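Local coordinates for protein SsfX3 (Streptomyces sp. SF2575, PDB 3SKV) that probably transfers a salicylyl group onto a tetracycline intermediate, as an acyltransferase with a GDSL/SGNH hydrolase-type domain joined to a jelly-roll domain, at residues T207-A212 with L218-L223; P285-S290 with R373-L378. The protein carries 1 engineered substitution. One frame throughout, in Å; residues are numbered along the deposited sequence.

Overall arrangement
The amino-terminal part of the chain builds two antiparallel sheets, and both contacts lie beyond it, in the domain whose five-stranded parallel sheet has the order 219-223, 187-192, 247-252, 286-290, 330-333. Contact 1 closes first: after helix 208-216 the chain turns back, and strand 219-223 runs alongside it with five residues between the two segments, a local closure at one margin of the sheet. Contact 2 opens later, at strand 286-290, and closes 82 intervening residues further on, in helix 361-377. The two loops follow in series and neither encloses the other. Their centres stand about 15 Å apart and their nearest atoms about 7 Å, yet both pack helices against the same sheet.

Contact 1: residues T207-A212 with L218-L223; sequences TWLALA and LDLQSL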
# COMPACT_ATOMS: atom_id res chain seq x y z
N THR A 207 -8.61 -1.00 -3.46
CA THR A 207 -7.98 0.32 -3.31
C THR A 207 -7.43 0.65 -4.71
O THR A 207 -7.29 -0.26 -5.53
CB THR A 207 -6.84 0.33 -2.26
OG1 THR A 207 -5.80 -0.55 -2.67
CG2 THR A 207 -7.31 -0.06 -0.86
N TRP A 208 -7.10 1.92 -4.98
CA TRP A 208 -6.57 2.26 -6.29
C TRP A 208 -5.30 1.45 -6.56
O TRP A 208 -5.15 0.93 -7.66
CB TRP A 208 -6.37 3.77 -6.44
CG TRP A 208 -5.23 4.35 -5.66
CD1 TRP A 208 -5.28 4.91 -4.42
CD2 TRP A 208 -3.86 4.43 -6.08
NE1 TRP A 208 -4.03 5.34 -4.05
CE2 TRP A 208 -3.14 5.06 -5.05
CE3 TRP A 208 -3.18 4.03 -7.24
CZ2 TRP A 208 -1.77 5.33 -5.16
CZ3 TRP A 208 -1.83 4.24 -7.33
CH2 TRP A 208 -1.14 4.91 -6.32
N LEU A 209 -4.42 1.30 -5.53
CA LEU A 209 -3.17 0.54 -5.59
C LEU A 209 -3.41 -0.91 -5.95
O LEU A 209 -2.75 -1.43 -6.85
CB LEU A 209 -2.47 0.61 -4.22
CG LEU A 209 -1.52 1.78 -4.00
CD1 LEU A 209 -1.04 1.80 -2.61
CD2 LEU A 209 -0.31 1.70 -4.95
N ALA A 210 -4.35 -1.56 -5.25
CA ALA A 210 -4.71 -2.95 -5.48
C ALA A 210 -5.25 -3.15 -6.90
O ALA A 210 -4.78 -4.04 -7.61
CB ALA A 210 -5.74 -3.40 -4.45
N LEU A 211 -6.19 -2.28 -7.34
CA LEU A 211 -6.81 -2.30 -8.66
C LEU A 211 -5.78 -2.06 -9.75
O LEU A 211 -5.83 -2.72 -10.79
CB LEU A 211 -7.90 -1.22 -8.75
CG LEU A 211 -9.38 -1.55 -8.56
CD1 LEU A 211 -9.69 -3.09 -8.29
CD2 LEU A 211 -10.03 -0.58 -7.63
N ALA A 212 -4.87 -1.09 -9.54
CA ALA A 212 -3.84 -0.77 -10.52
C ALA A 212 -2.87 -1.95 -10.68
O ALA A 212 -2.64 -2.37 -11.80
CB ALA A 212 -3.09 0.51 -10.12
N LEU A 218 1.14 -6.78 -11.43
CA LEU A 218 2.28 -6.40 -10.60
C LEU A 218 2.19 -6.90 -9.18
O LEU A 218 1.10 -6.97 -8.61
CB LEU A 218 2.46 -4.86 -10.58
CG LEU A 218 2.69 -4.15 -11.91
CD1 LEU A 218 2.51 -2.66 -11.75
CD2 LEU A 218 4.07 -4.46 -12.49
N ASP A 219 3.33 -7.26 -8.61
CA ASP A 219 3.43 -7.66 -7.22
C ASP A 219 3.68 -6.35 -6.39
O ASP A 219 4.81 -5.84 -6.27
CB ASP A 219 4.59 -8.65 -7.03
CG ASP A 219 4.71 -9.27 -5.66
OD1 ASP A 219 4.13 -8.72 -4.70
OD2 ASP A 219 5.42 -10.29 -5.54
N LEU A 220 2.59 -5.81 -5.85
CA LEU A 220 2.59 -4.60 -5.06
C LEU A 220 3.31 -4.70 -3.71
O LEU A 220 3.23 -5.72 -3.03
CB LEU A 220 1.13 -4.15 -4.84
CG LEU A 220 0.88 -3.03 -3.84
CD1 LEU A 220 1.41 -1.70 -4.38
CD2 LEU A 220 -0.58 -2.95 -3.50
N GLN A 221 3.92 -3.57 -3.35
CA GLN A 221 4.53 -3.32 -2.06
C GLN A 221 4.30 -1.84 -1.75
O GLN A 221 4.88 -0.96 -2.37
CB GLN A 221 6.02 -3.63 -2.06
CG GLN A 221 6.72 -3.25 -0.77
CD GLN A 221 6.36 -4.16 0.40
OE1 GLN A 221 6.62 -5.35 0.36
NE2 GLN A 221 5.77 -3.59 1.43
N SER A 222 3.42 -1.58 -0.79
CA SER A 222 3.06 -0.24 -0.35
C SER A 222 3.95 0.17 0.80
O SER A 222 4.11 -0.58 1.77
CB SER A 222 1.60 -0.21 0.10
OG SER A 222 1.29 1.02 0.75
N LEU A 223 4.54 1.34 0.69
CA LEU A 223 5.32 1.99 1.72
C LEU A 223 4.70 3.37 1.92
O LEU A 223 5.40 4.36 2.18
CB LEU A 223 6.81 2.07 1.36
CG LEU A 223 7.57 0.76 1.23
CD1 LEU A 223 8.95 1.00 0.77
CD2 LEU A 223 7.62 0.00 2.53
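L209 takes the place between the W208 indole and the strand: its CG stands 3.7 Å above one face of the ring, offset toward the rim, while its two methyls reach L220 and S222. Other rings gather round the indole: H190 and H197 are each in edge-to-face contact with it, and F367 meets it obliquely. The setting is the beta-alpha-beta unit of strand 187-192, helix 208-216 and strand 219-223 in the GDSL/SGNH domain. Helix 208-212 and strand 219-223 run nearly antiparallel, at 161°, and the axes of these short pieces approach to 9.1 Å, a spacing bridged by side chains without a hydrogen bond across. Two leucines supply most of that bridge and cross at about a right angle: L209 CD2 meets L220 CD1 at 3.9 Å, and L209 CB has L220 CD2 at 4.1 Å. With its CG anti to the backbone N (chi1 170°), L220 directs both methyls at the helix. The other methyl of L209, CD1, is 4.2 Å from S222 OG, an apolar neighbour for a hydroxyl that has a weak bond with S224 N. L209 also touches W188 and H190 of the neighbouring strand 187-192. The helix start is capped by T207, whose OG1 accepts from A210 N at 3.1 Å with an N-H...O angle of 162°.

Contact 2: residues P285-S290 with R373-L378; sequences PIVLGS and REMAAL
V287 meets M375 of helix 361-377, and L378, through both of its methyls. The tight part is the buried pair of V287 and M375, where V287 CG2 touches M375 CE at 3.8 Å. CE also lies 4.1 Å from V287 CG1, which places the thioether methyl over the fork of the valine. M375 reaches it indirectly, since its CB does not point at the strand; an extended chi2 of 176° followed by a bend at chi3 (126°) brings the methyl back toward the sheet. The looser edge is L378, partly exposed, whose CD1 touches V287 CG1 at 3.9 Å. Its CB, by contrast, is directed at the strand, and both residues cross the valine at an oblique angle. No hydrogen bond joins the segments, and the nearest CA pair, V287 and M375, is 8.1 Å apart, so the contact rests on side-chain ends. The solvent-facing side of the helix carries R373, A376 and A377; R373 NH1 and E374 OE2 form a salt bridge of 3.1 Å, with the oxygen in the guanidinium plane and using its anti lone pair. E374 is buried and holds R337 through its other oxygen, OE1. L333 from strand 330-333 touches V287, E374 and L378, while L247 and S249 touch M375. A helix laid on a parallel sheet by apolar side chains belongs to the alpha/beta architecture of the GDSL/SGNH fold.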
# COMPACT_ATOMS: atom_id res chain seq x y z
N PRO A 285 12.74 1.87 -13.62
CA PRO A 285 11.97 3.12 -13.80
C PRO A 285 11.50 3.68 -12.45
O PRO A 285 10.85 2.98 -11.68
CB PRO A 285 10.77 2.68 -14.67
CG PRO A 285 11.10 1.33 -15.19
CD PRO A 285 12.05 0.71 -14.24
N ILE A 286 11.90 4.93 -12.16
CA ILE A 286 11.50 5.67 -10.97
C ILE A 286 10.58 6.79 -11.44
O ILE A 286 10.97 7.62 -12.29
CB ILE A 286 12.70 6.22 -10.13
CG1 ILE A 286 13.59 5.07 -9.57
CG2 ILE A 286 12.17 7.12 -8.98
CD1 ILE A 286 14.86 5.57 -8.95
N VAL A 287 9.36 6.78 -10.92
CA VAL A 287 8.35 7.77 -11.25
C VAL A 287 8.24 8.73 -10.10
O VAL A 287 7.87 8.37 -8.98
CB VAL A 287 7.01 7.11 -11.64
CG1 VAL A 287 5.98 8.16 -11.96
CG2 VAL A 287 7.20 6.18 -12.83
N LEU A 288 8.63 9.96 -10.38
CA LEU A 288 8.62 11.09 -9.45
C LEU A 288 7.30 11.82 -9.59
O LEU A 288 7.06 12.53 -10.58
CB LEU A 288 9.80 11.98 -9.79
CG LEU A 288 10.91 12.03 -8.78
CD1 LEU A 288 11.26 10.65 -8.20
CD2 LEU A 288 12.11 12.70 -9.36
N GLY A 289 6.44 11.57 -8.63
CA GLY A 289 5.10 12.13 -8.64
C GLY A 289 4.94 13.35 -7.78
O GLY A 289 5.31 13.34 -6.61
N SER A 290 4.39 14.41 -8.36
CA SER A 290 4.06 15.59 -7.59
C SER A 290 2.75 15.24 -6.93
O SER A 290 2.00 14.39 -7.43
CB SER A 290 3.91 16.82 -8.49
OG SER A 290 2.97 16.60 -9.52
N ARG A 373 -2.94 4.90 -17.04
CA ARG A 373 -2.92 5.69 -18.27
C ARG A 373 -1.69 6.63 -18.26
O ARG A 373 -0.93 6.67 -19.24
CB ARG A 373 -4.24 6.49 -18.39
CG ARG A 373 -4.28 7.41 -19.63
CD ARG A 373 -5.35 8.52 -19.66
NE ARG A 373 -6.38 8.41 -18.62
CZ ARG A 373 -6.39 9.09 -17.48
NH1 ARG A 373 -5.41 9.93 -17.19
NH2 ARG A 373 -7.39 8.92 -16.62
N GLU A 374 -1.49 7.36 -17.16
CA GLU A 374 -0.35 8.28 -17.04
C GLU A 374 1.01 7.55 -17.03
O GLU A 374 1.93 7.97 -17.73
CB GLU A 374 -0.53 9.25 -15.86
CG GLU A 374 -1.68 10.24 -16.04
CD GLU A 374 -1.65 11.07 -17.32
OE1 GLU A 374 -0.56 11.57 -17.69
OE2 GLU A 374 -2.73 11.21 -17.94
N MET A 375 1.12 6.44 -16.32
CA MET A 375 2.37 5.68 -16.30
C MET A 375 2.66 5.00 -17.64
O MET A 375 3.84 4.90 -18.02
CB MET A 375 2.39 4.71 -15.14
CG MET A 375 2.59 5.39 -13.83
SD MET A 375 2.50 4.17 -12.52
CE MET A 375 4.01 4.52 -11.76
N ALA A 376 1.60 4.60 -18.38
CA ALA A 376 1.75 4.04 -19.71
C ALA A 376 2.27 5.15 -20.65
O ALA A 376 3.19 4.90 -21.42
CB ALA A 376 0.43 3.50 -20.23
N ALA A 377 1.75 6.39 -20.51
CA ALA A 377 2.19 7.54 -21.32
C ALA A 377 3.69 7.80 -21.13
O ALA A 377 4.37 8.19 -22.07
CB ALA A 377 1.38 8.79 -20.98
N LEU A 378 4.20 7.55 -19.91
CA LEU A 378 5.63 7.69 -19.59
C LEU A 378 6.47 6.54 -20.16
O LEU A 378 7.69 6.63 -20.19
CB LEU A 378 5.88 7.78 -18.07
CG LEU A 378 5.25 8.93 -17.30
CD1 LEU A 378 5.37 8.69 -15.82
CD2 LEU A 378 5.87 10.25 -17.67